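Local coordinates for exopolygalacturonase (Yersinia enterocolitica, PDB 2UVF), which probably hydrolyses polygalacturonic acid from pectin by exo-action, as a periplasmic family 28 glycoside hydrolase that binds digalacturonic acid, at residues Thr348-Ala353 against Ile371-Asp376; Ala353-Met358 against Asn379-Glu384; Asn562-Thr567 against Val580-Leu585. All coordinates share one frame; numbering follows the deposited sequence.

Contact 1 of 3, residues Thr348-Ala353 against Ile371-Asp376. With NI (nickel (II) ion), chain K; SO4 (sulfate ion), chain G.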
# COMPACT_ATOMS: atom_id res chain seq x y z
N THR A 348 1.27 -2.47 -13.68
CA THR A 348 0.28 -3.41 -13.16
C THR A 348 0.99 -4.60 -12.51
O THR A 348 2.03 -5.07 -13.02
CB THR A 348 -0.69 -3.83 -14.30
OG1 THR A 348 -1.42 -2.67 -14.71
CG2 THR A 348 -1.70 -4.88 -13.86
N VAL A 349 0.46 -5.04 -11.38
CA VAL A 349 0.98 -6.20 -10.65
C VAL A 349 -0.06 -7.31 -10.74
O VAL A 349 -1.24 -7.13 -10.38
CB VAL A 349 1.28 -5.90 -9.14
CG1 VAL A 349 1.67 -7.20 -8.36
CG2 VAL A 349 2.41 -4.95 -9.02
N ARG A 350 0.38 -8.48 -11.19
CA ARG A 350 -0.48 -9.63 -11.24
C ARG A 350 0.17 -10.84 -10.59
O ARG A 350 1.37 -10.93 -10.59
CB ARG A 350 -0.82 -9.94 -12.69
CG ARG A 350 -1.80 -8.92 -13.25
CD ARG A 350 -2.20 -9.22 -14.64
NE ARG A 350 -3.23 -8.27 -15.02
CZ ARG A 350 -3.68 -8.11 -16.25
NH1 ARG A 350 -3.20 -8.85 -17.24
NH2 ARG A 350 -4.63 -7.22 -16.48
N ASN A 351 -0.64 -11.72 -10.01
CA ASN A 351 -0.24 -13.10 -9.74
C ASN A 351 1.10 -13.33 -8.97
O ASN A 351 1.97 -14.05 -9.47
CB ASN A 351 -0.18 -13.85 -11.09
CG ASN A 351 -0.42 -15.34 -10.96
OD1 ASN A 351 -0.43 -16.06 -11.96
ND2 ASN A 351 -0.64 -15.82 -9.75
N PRO A 352 1.25 -12.76 -7.74
CA PRO A 352 2.51 -12.97 -7.05
C PRO A 352 2.51 -14.37 -6.46
O PRO A 352 1.44 -14.86 -6.07
CB PRO A 352 2.47 -11.92 -5.94
CG PRO A 352 1.01 -11.84 -5.57
CD PRO A 352 0.30 -11.99 -6.92
N ALA A 353 3.67 -15.02 -6.38
CA ALA A 353 3.76 -16.31 -5.70
C ALA A 353 3.60 -16.18 -4.18
O ALA A 353 3.09 -17.08 -3.53
CB ALA A 353 5.07 -17.04 -6.08
N ILE A 371 -1.42 -0.46 -10.49
CA ILE A 371 -2.65 -1.22 -10.56
C ILE A 371 -2.33 -2.62 -10.02
O ILE A 371 -1.55 -3.34 -10.62
CB ILE A 371 -3.21 -1.19 -12.03
CG1 ILE A 371 -3.53 0.27 -12.46
CG2 ILE A 371 -4.42 -2.09 -12.19
CD1 ILE A 371 -3.43 0.51 -13.94
N HIS A 372 -2.90 -2.98 -8.86
CA HIS A 372 -2.65 -4.28 -8.23
C HIS A 372 -3.85 -5.16 -8.52
O HIS A 372 -4.94 -4.84 -8.12
CB HIS A 372 -2.44 -4.15 -6.70
CG HIS A 372 -1.58 -3.00 -6.31
ND1 HIS A 372 -0.23 -3.12 -6.08
CD2 HIS A 372 -1.86 -1.68 -6.21
CE1 HIS A 372 0.29 -1.93 -5.82
NE2 HIS A 372 -0.68 -1.03 -5.89
N GLN A 373 -3.62 -6.26 -9.23
CA GLN A 373 -4.68 -7.19 -9.56
C GLN A 373 -4.21 -8.60 -9.16
O GLN A 373 -3.70 -9.38 -9.99
CB GLN A 373 -5.01 -7.10 -11.06
CG GLN A 373 -5.40 -5.69 -11.61
CD GLN A 373 -5.57 -5.71 -13.13
OE1 GLN A 373 -4.90 -6.48 -13.83
NE2 GLN A 373 -6.46 -4.88 -13.64
N THR A 374 -4.37 -8.92 -7.88
CA THR A 374 -3.78 -10.12 -7.30
C THR A 374 -4.78 -10.86 -6.42
O THR A 374 -4.38 -11.68 -5.61
CB THR A 374 -2.50 -9.80 -6.47
OG1 THR A 374 -2.84 -9.08 -5.28
CG2 THR A 374 -1.51 -8.96 -7.27
N TYR A 375 -6.07 -10.56 -6.58
CA TYR A 375 -7.12 -11.28 -5.87
C TYR A 375 -7.23 -12.62 -6.57
O TYR A 375 -7.28 -12.64 -7.80
CB TYR A 375 -8.46 -10.54 -5.97
CG TYR A 375 -9.56 -11.19 -5.18
CD1 TYR A 375 -9.69 -10.96 -3.82
CD2 TYR A 375 -10.47 -12.07 -5.78
CE1 TYR A 375 -10.67 -11.57 -3.08
CE2 TYR A 375 -11.47 -12.65 -5.04
CZ TYR A 375 -11.56 -12.39 -3.69
OH TYR A 375 -12.54 -12.98 -2.91
N ASP A 376 -7.23 -13.73 -5.83
CA ASP A 376 -7.10 -13.78 -4.37
C ASP A 376 -5.86 -14.61 -3.99
O ASP A 376 -5.96 -15.61 -3.29
CB ASP A 376 -8.36 -14.42 -3.77
CG ASP A 376 -8.50 -14.17 -2.30
OD1 ASP A 376 -9.39 -14.78 -1.67
OD2 ASP A 376 -7.72 -13.36 -1.75
NI NI K . -7.66 -12.52 0.19
S SO4 G . -8.09 -1.25 -13.51
O1 SO4 G . -7.10 -0.31 -14.03
O2 SO4 G . -9.25 -1.26 -14.41
O3 SO4 G . -7.58 -2.62 -13.39
O4 SO4 G . -8.48 -0.81 -12.18
O HOH W 1 -9.67 -13.35 0.49
O HOH W 2 -8.45 -10.54 -0.96
O HOH W 3 -6.78 -14.66 1.15

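Contact 2 of 3, residues Ala353-Met358 against Asn379-Glu384. With ADA (alpha-D-galactopyranuronic acid), chain C; ADA (alpha-D-galactopyranuronic acid), chain B.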
# COMPACT_ATOMS: atom_id res chain seq x y z
N ALA A 353 3.67 -15.02 -6.38
CA ALA A 353 3.76 -16.31 -5.70
C ALA A 353 3.60 -16.18 -4.18
O ALA A 353 3.09 -17.08 -3.53
CB ALA A 353 5.07 -17.04 -6.08
N PHE A 354 4.00 -15.05 -3.62
CA PHE A 354 3.85 -14.78 -2.18
C PHE A 354 3.27 -13.35 -2.05
O PHE A 354 2.08 -13.15 -2.38
CB PHE A 354 5.20 -15.01 -1.49
CG PHE A 354 5.18 -14.97 0.03
CD1 PHE A 354 4.14 -15.50 0.76
CD2 PHE A 354 6.25 -14.40 0.71
CE1 PHE A 354 4.15 -15.46 2.17
CE2 PHE A 354 6.27 -14.36 2.13
CZ PHE A 354 5.22 -14.89 2.85
N HIS A 355 4.10 -12.37 -1.67
CA HIS A 355 3.66 -10.98 -1.49
C HIS A 355 3.79 -10.22 -2.80
O HIS A 355 4.44 -10.68 -3.73
CB HIS A 355 4.50 -10.22 -0.44
CG HIS A 355 4.51 -10.83 0.94
ND1 HIS A 355 3.39 -11.35 1.55
CD2 HIS A 355 5.50 -10.92 1.86
CE1 HIS A 355 3.70 -11.77 2.76
NE2 HIS A 355 4.97 -11.50 2.98
N GLY A 356 3.19 -9.02 -2.85
CA GLY A 356 3.28 -8.13 -4.02
C GLY A 356 4.55 -7.31 -3.94
O GLY A 356 5.65 -7.84 -4.14
N ILE A 357 4.40 -6.03 -3.61
CA ILE A 357 5.55 -5.11 -3.49
C ILE A 357 6.03 -4.92 -2.04
O ILE A 357 5.26 -4.54 -1.16
CB ILE A 357 5.24 -3.75 -4.19
CG1 ILE A 357 5.09 -3.99 -5.70
CG2 ILE A 357 6.35 -2.71 -3.91
CD1 ILE A 357 4.45 -2.90 -6.44
N MET A 358 7.31 -5.21 -1.81
CA MET A 358 7.92 -5.09 -0.48
C MET A 358 8.99 -4.01 -0.46
O MET A 358 9.84 -3.96 -1.35
CB MET A 358 8.58 -6.41 -0.05
CG MET A 358 7.64 -7.59 0.12
SD MET A 358 8.59 -9.09 0.46
CE MET A 358 9.19 -8.73 2.13
N ASN A 379 -1.61 -14.46 0.71
CA ASN A 379 -0.58 -13.53 1.19
C ASN A 379 -0.14 -12.50 0.17
O ASN A 379 0.90 -11.84 0.35
CB ASN A 379 0.63 -14.28 1.76
CG ASN A 379 0.22 -15.34 2.74
OD1 ASN A 379 0.50 -16.51 2.52
ND2 ASN A 379 -0.51 -14.95 3.81
N GLY A 380 -0.92 -12.34 -0.89
CA GLY A 380 -0.56 -11.40 -1.93
C GLY A 380 -1.02 -10.00 -1.58
O GLY A 380 -2.00 -9.49 -2.18
N ASP A 381 -0.34 -9.38 -0.62
CA ASP A 381 -0.68 -8.00 -0.24
C ASP A 381 -0.17 -7.04 -1.30
O ASP A 381 0.73 -7.40 -2.06
CB ASP A 381 -0.28 -7.60 1.21
CG ASP A 381 1.03 -8.16 1.65
OD1 ASP A 381 1.92 -8.38 0.77
OD2 ASP A 381 1.18 -8.36 2.90
N GLY A 382 -0.76 -5.86 -1.38
CA GLY A 382 -0.44 -4.91 -2.45
C GLY A 382 0.94 -4.30 -2.26
O GLY A 382 1.83 -4.54 -3.05
N ILE A 383 1.10 -3.50 -1.20
CA ILE A 383 2.39 -2.92 -0.87
C ILE A 383 2.67 -3.12 0.61
O ILE A 383 1.85 -2.74 1.45
CB ILE A 383 2.50 -1.40 -1.24
CG1 ILE A 383 2.14 -1.14 -2.72
CG2 ILE A 383 3.92 -0.88 -0.92
CD1 ILE A 383 1.96 0.33 -3.11
N GLU A 384 3.81 -3.74 0.91
CA GLU A 384 4.32 -3.77 2.28
C GLU A 384 5.32 -2.66 2.50
O GLU A 384 6.22 -2.48 1.69
CB GLU A 384 5.00 -5.11 2.60
CG GLU A 384 4.08 -6.26 2.66
CD GLU A 384 4.77 -7.54 3.01
OE1 GLU A 384 6.00 -7.54 3.19
OE2 GLU A 384 4.07 -8.55 3.12
C1 ADA C . 3.16 -10.11 8.26
C2 ADA C . 3.48 -8.63 8.01
C3 ADA C . 3.85 -8.47 6.52
C4 ADA C . 5.07 -9.37 6.17
C5 ADA C . 4.74 -10.84 6.50
C6 ADA C . 5.84 -11.92 6.26
O2 ADA C . 2.37 -7.78 8.38
O3 ADA C . 4.08 -7.10 6.19
O4 ADA C . 6.25 -8.95 6.87
O5 ADA C . 4.28 -10.98 7.88
O6B ADA C . 6.05 -12.72 7.20
O6A ADA C . 6.44 -11.95 5.16
C1 ADA B . -1.12 -11.20 6.21
C2 ADA B . 0.26 -11.22 5.53
C3 ADA B . 1.09 -12.32 6.23
C4 ADA B . 1.45 -11.75 7.61
C5 ADA B . 0.12 -11.57 8.37
C6 ADA B . 0.35 -10.93 9.76
O1 ADA B . -1.79 -12.49 6.20
O2 ADA B . 0.19 -11.39 4.13
O3 ADA B . 2.23 -12.77 5.46
O4 ADA B . 2.02 -10.43 7.42
O5 ADA B . -0.87 -10.77 7.58
O6B ADA B . 0.42 -9.68 9.83
O6A ADA B . 0.44 -11.70 10.75

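Contact 3 of 3, residues Asn562-Thr567 against Val580-Leu585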
# COMPACT_ATOMS: atom_id res chain seq x y z
N ASN A 562 -24.05 3.75 7.65
CA ASN A 562 -25.33 3.21 7.28
C ASN A 562 -25.28 1.71 7.03
O ASN A 562 -24.37 1.22 6.33
CB ASN A 562 -25.87 3.94 6.04
CG ASN A 562 -27.29 3.57 5.74
OD1 ASN A 562 -28.21 3.93 6.48
ND2 ASN A 562 -27.49 2.84 4.67
N ASN A 563 -26.25 1.00 7.60
CA ASN A 563 -26.40 -0.44 7.41
C ASN A 563 -25.13 -1.20 7.81
O ASN A 563 -24.52 -1.91 7.01
CB ASN A 563 -26.84 -0.76 5.97
CG ASN A 563 -27.01 -2.25 5.73
OD1 ASN A 563 -26.66 -2.75 4.67
ND2 ASN A 563 -27.52 -2.97 6.72
N VAL A 564 -24.76 -1.01 9.07
CA VAL A 564 -23.65 -1.72 9.70
C VAL A 564 -24.15 -2.36 11.02
O VAL A 564 -25.19 -1.96 11.58
CB VAL A 564 -22.42 -0.78 9.96
CG1 VAL A 564 -21.98 -0.05 8.70
CG2 VAL A 564 -22.68 0.21 11.12
N THR A 565 -23.40 -3.34 11.50
CA THR A 565 -23.66 -3.95 12.81
C THR A 565 -23.22 -3.01 13.93
O THR A 565 -22.41 -2.06 13.70
CB THR A 565 -22.90 -5.28 12.97
OG1 THR A 565 -21.50 -5.01 12.97
CG2 THR A 565 -23.23 -6.22 11.87
N PRO A 566 -23.76 -3.23 15.15
CA PRO A 566 -23.32 -2.48 16.33
C PRO A 566 -21.82 -2.63 16.65
O PRO A 566 -21.20 -3.61 16.22
CB PRO A 566 -24.18 -3.08 17.46
CG PRO A 566 -25.41 -3.60 16.77
CD PRO A 566 -24.87 -4.15 15.48
N THR A 567 -21.27 -1.68 17.41
CA THR A 567 -19.87 -1.67 17.81
C THR A 567 -19.58 -2.66 18.94
O THR A 567 -20.51 -3.08 19.63
CB THR A 567 -19.45 -0.27 18.34
OG1 THR A 567 -20.18 0.03 19.53
CG2 THR A 567 -19.66 0.83 17.27
N VAL A 580 -20.94 10.52 15.72
CA VAL A 580 -20.97 9.26 15.00
C VAL A 580 -22.46 8.91 14.84
O VAL A 580 -23.14 8.62 15.82
CB VAL A 580 -20.23 8.13 15.77
CG1 VAL A 580 -20.17 6.84 14.93
CG2 VAL A 580 -18.84 8.57 16.19
N THR A 581 -22.95 8.97 13.60
CA THR A 581 -24.37 8.73 13.32
C THR A 581 -24.61 7.38 12.64
O THR A 581 -24.20 7.17 11.49
CB THR A 581 -25.00 9.90 12.48
OG1 THR A 581 -24.72 11.15 13.10
CG2 THR A 581 -26.53 9.75 12.35
N PHE A 582 -25.32 6.50 13.34
CA PHE A 582 -25.74 5.20 12.79
C PHE A 582 -27.17 5.31 12.30
O PHE A 582 -28.08 5.64 13.07
CB PHE A 582 -25.68 4.09 13.85
CG PHE A 582 -24.32 3.89 14.49
CD1 PHE A 582 -23.87 4.74 15.50
CD2 PHE A 582 -23.52 2.80 14.12
CE1 PHE A 582 -22.60 4.54 16.10
CE2 PHE A 582 -22.28 2.57 14.72
CZ PHE A 582 -21.81 3.44 15.70
N THR A 583 -27.37 5.08 11.01
CA THR A 583 -28.71 4.92 10.42
C THR A 583 -28.79 3.49 9.91
O THR A 583 -27.76 2.89 9.66
CB THR A 583 -28.95 5.93 9.27
OG1 THR A 583 -27.80 5.97 8.41
CG2 THR A 583 -29.20 7.35 9.85
N GLU A 584 -29.99 2.93 9.78
CA GLU A 584 -30.18 1.51 9.39
C GLU A 584 -29.25 0.50 10.08
O GLU A 584 -28.79 -0.46 9.47
CB GLU A 584 -30.12 1.31 7.86
CG GLU A 584 -31.00 2.24 7.06
CD GLU A 584 -32.46 1.88 7.14
OE1 GLU A 584 -32.80 0.80 7.64
OE2 GLU A 584 -33.28 2.68 6.66
N LEU A 585 -28.99 0.72 11.37
CA LEU A 585 -28.16 -0.18 12.16
C LEU A 585 -28.69 -1.61 12.11
O LEU A 585 -29.90 -1.81 12.16
CB LEU A 585 -28.12 0.33 13.61
CG LEU A 585 -27.42 -0.49 14.69
CD1 LEU A 585 -25.91 -0.36 14.60
CD2 LEU A 585 -27.93 -0.02 16.01

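Contact 1 of 3, residues Thr348-Ala353 against Ile371-Asp376
The extended side chain of R350 lies alongside that of Q373, both pointing the same way, with guanidinium and amide planes only 5° apart. NE and NH2 of R350 close side-on upon one oxygen: NE meets Q373 OE1 at 2.7 Å, almost in line with the amide C=O, while NH2 reaches the same OE1 at 2.8 Å on a lone pair. This double grip fixes the rotation of the Q373 amide and turns its NE2 to the other side, toward a sulfate, probably a crystallant, also held by Y94 and R288. On the same face T348 OG1 packs 3.5 Å from I371 CB. The backbones are parallel strands on successive coils of the right-handed beta-helix of family 28 enzymes, one step of the ladder that runs from 268-270 through 348-350 and 371-373 to 397-399. V349 uses both its N and its O toward 371-373, bracketing H372: N to I371 O at 2.7 Å, O from Q373 N at 2.8 Å. On the face opposite R350, V349 CG1 meets CG2 of T374, just past the strand end, at 3.8 Å. With OG1 of T374 bonded to G401 N and lying between the backbone N and carbonyl carbon (chi1 69°), CG2 is left anti to that carbon, 3.5 Å from P352 CD. Just beyond, D376 OD2 binds a nickel ion at 2.1 Å, a site completed by G401 O and waters.

Contact 2 of 3, residues Ala353-Met358 against Asn379-Glu384
With CG anti to its carbonyl carbon (chi1 -58°), H355 swings its imidazole against N379, and the chain of E384, extended beyond CG (chi2 -178°), brings a carboxylate oxygen over the same ring. H355 ND1 donates to N379 O at 2.8 Å, nearly straight at 169° and close to the ring plane. From the other nitrogen, NE2 reaches O6A, a carboxylate oxygen of the chain C galacturonate, at 2.7 Å. Two in-plane bonds thus set the rotation of the imidazole, and its faces are covered as well: F354 CE2 sits over one, toward the rim, and E384 OE2 over the centre of the other, 2.9 Å above the plane. Contact with the carboxylate is through the face, not a hydrogen bond. The F354 ring in turn packs its CE1 3.7 Å from N379 CB, while N379 OD1 is taken by R330.

F354, H355, N379 and E384 stand where two successive turns of the parallel beta-helix enter strands 357-360 and 383-386, and they line the cleft that holds digalacturonate. After a weak bond from G356 N to D381 O, regular pairing sets in with I357 N to G382 O at 3.0 Å and continues with E384 N to I357 O at 2.7 Å. I357 and I383 lie on one face, M358 and E384 on the face turned to the sugar. There M358 runs beside E384, its CG 3.5 Å from E384 OE1. GH28 enzymes use three aspartates in catalysis; the positions of D381, D402 and D403 are consistent with that cluster. D381 OD2 receives a weak bond from O2 of the chain B sugar, whereas D402, N406 and R240 supply further bonds to the ligand.

Contact 3 of 3, residues Asn562-Thr567 against Val580-Leu585
Two hydrogen bonds join N562 and N563 to T583. The side-chain one runs from T583 OG1 to N562 OD1 at 2.8 Å, in the amide plane and on a lone pair of the oxygen; the chi1 of T583, 46°, turns OG1 to that oxygen, and the two side chains cross at about a right angle. The other is a backbone bond, N563 N to T583 O, at 3.2 Å. Weaker CA-H...O contacts support them, including N563 CA to E584 O at 3.2 Å. N562 OD1 also has the aliphatic part of E584 beside it, CG 3.3 Å away.

The apolar contacts come from F582 and L585. V564 CG2 meets the edge of the F582 ring at CD2, and T567 CG2 approaches CZ at 3.7 Å. L585 reaches across with CD1, 3.9 Å from P566 CG; the same methyl lies against the V564 carbonyl.

Near the C-terminal end of the beta-helix, the loop 562-567 leads from strand 551-562 to strand 568-573 and lies beside the end of strand 576-583. W591 meets F582 edge-to-face, L561 of strand 551-562 also touches the F582 side chain, and D530 of strand 518-532 holds the amide nitrogen of N562.

In the fold
Contacts 1 and 2 are buried and belong to the same two neighbouring coils: strands 348-350 and 371-373 lead on along the chain to 357-360 and 383-386. Their centres lie 8 Å apart, they share A353, and V349 packs against I357 as H372 does against I383. Contact 3 lies at the surface about 33 Å from either centre, near the C-terminal end of the same solenoid. All three use parallel backbone pairing, but the side-chain chemistry changes with place. Contact 1 joins an arginine-glutamine pair to an inner face of V349 and H372, contact 2 gathers imidazole and carboxylates around the sugar, and contact 3 combines an asparagine-threonine bond with packing around a phenylalanine and a leucine.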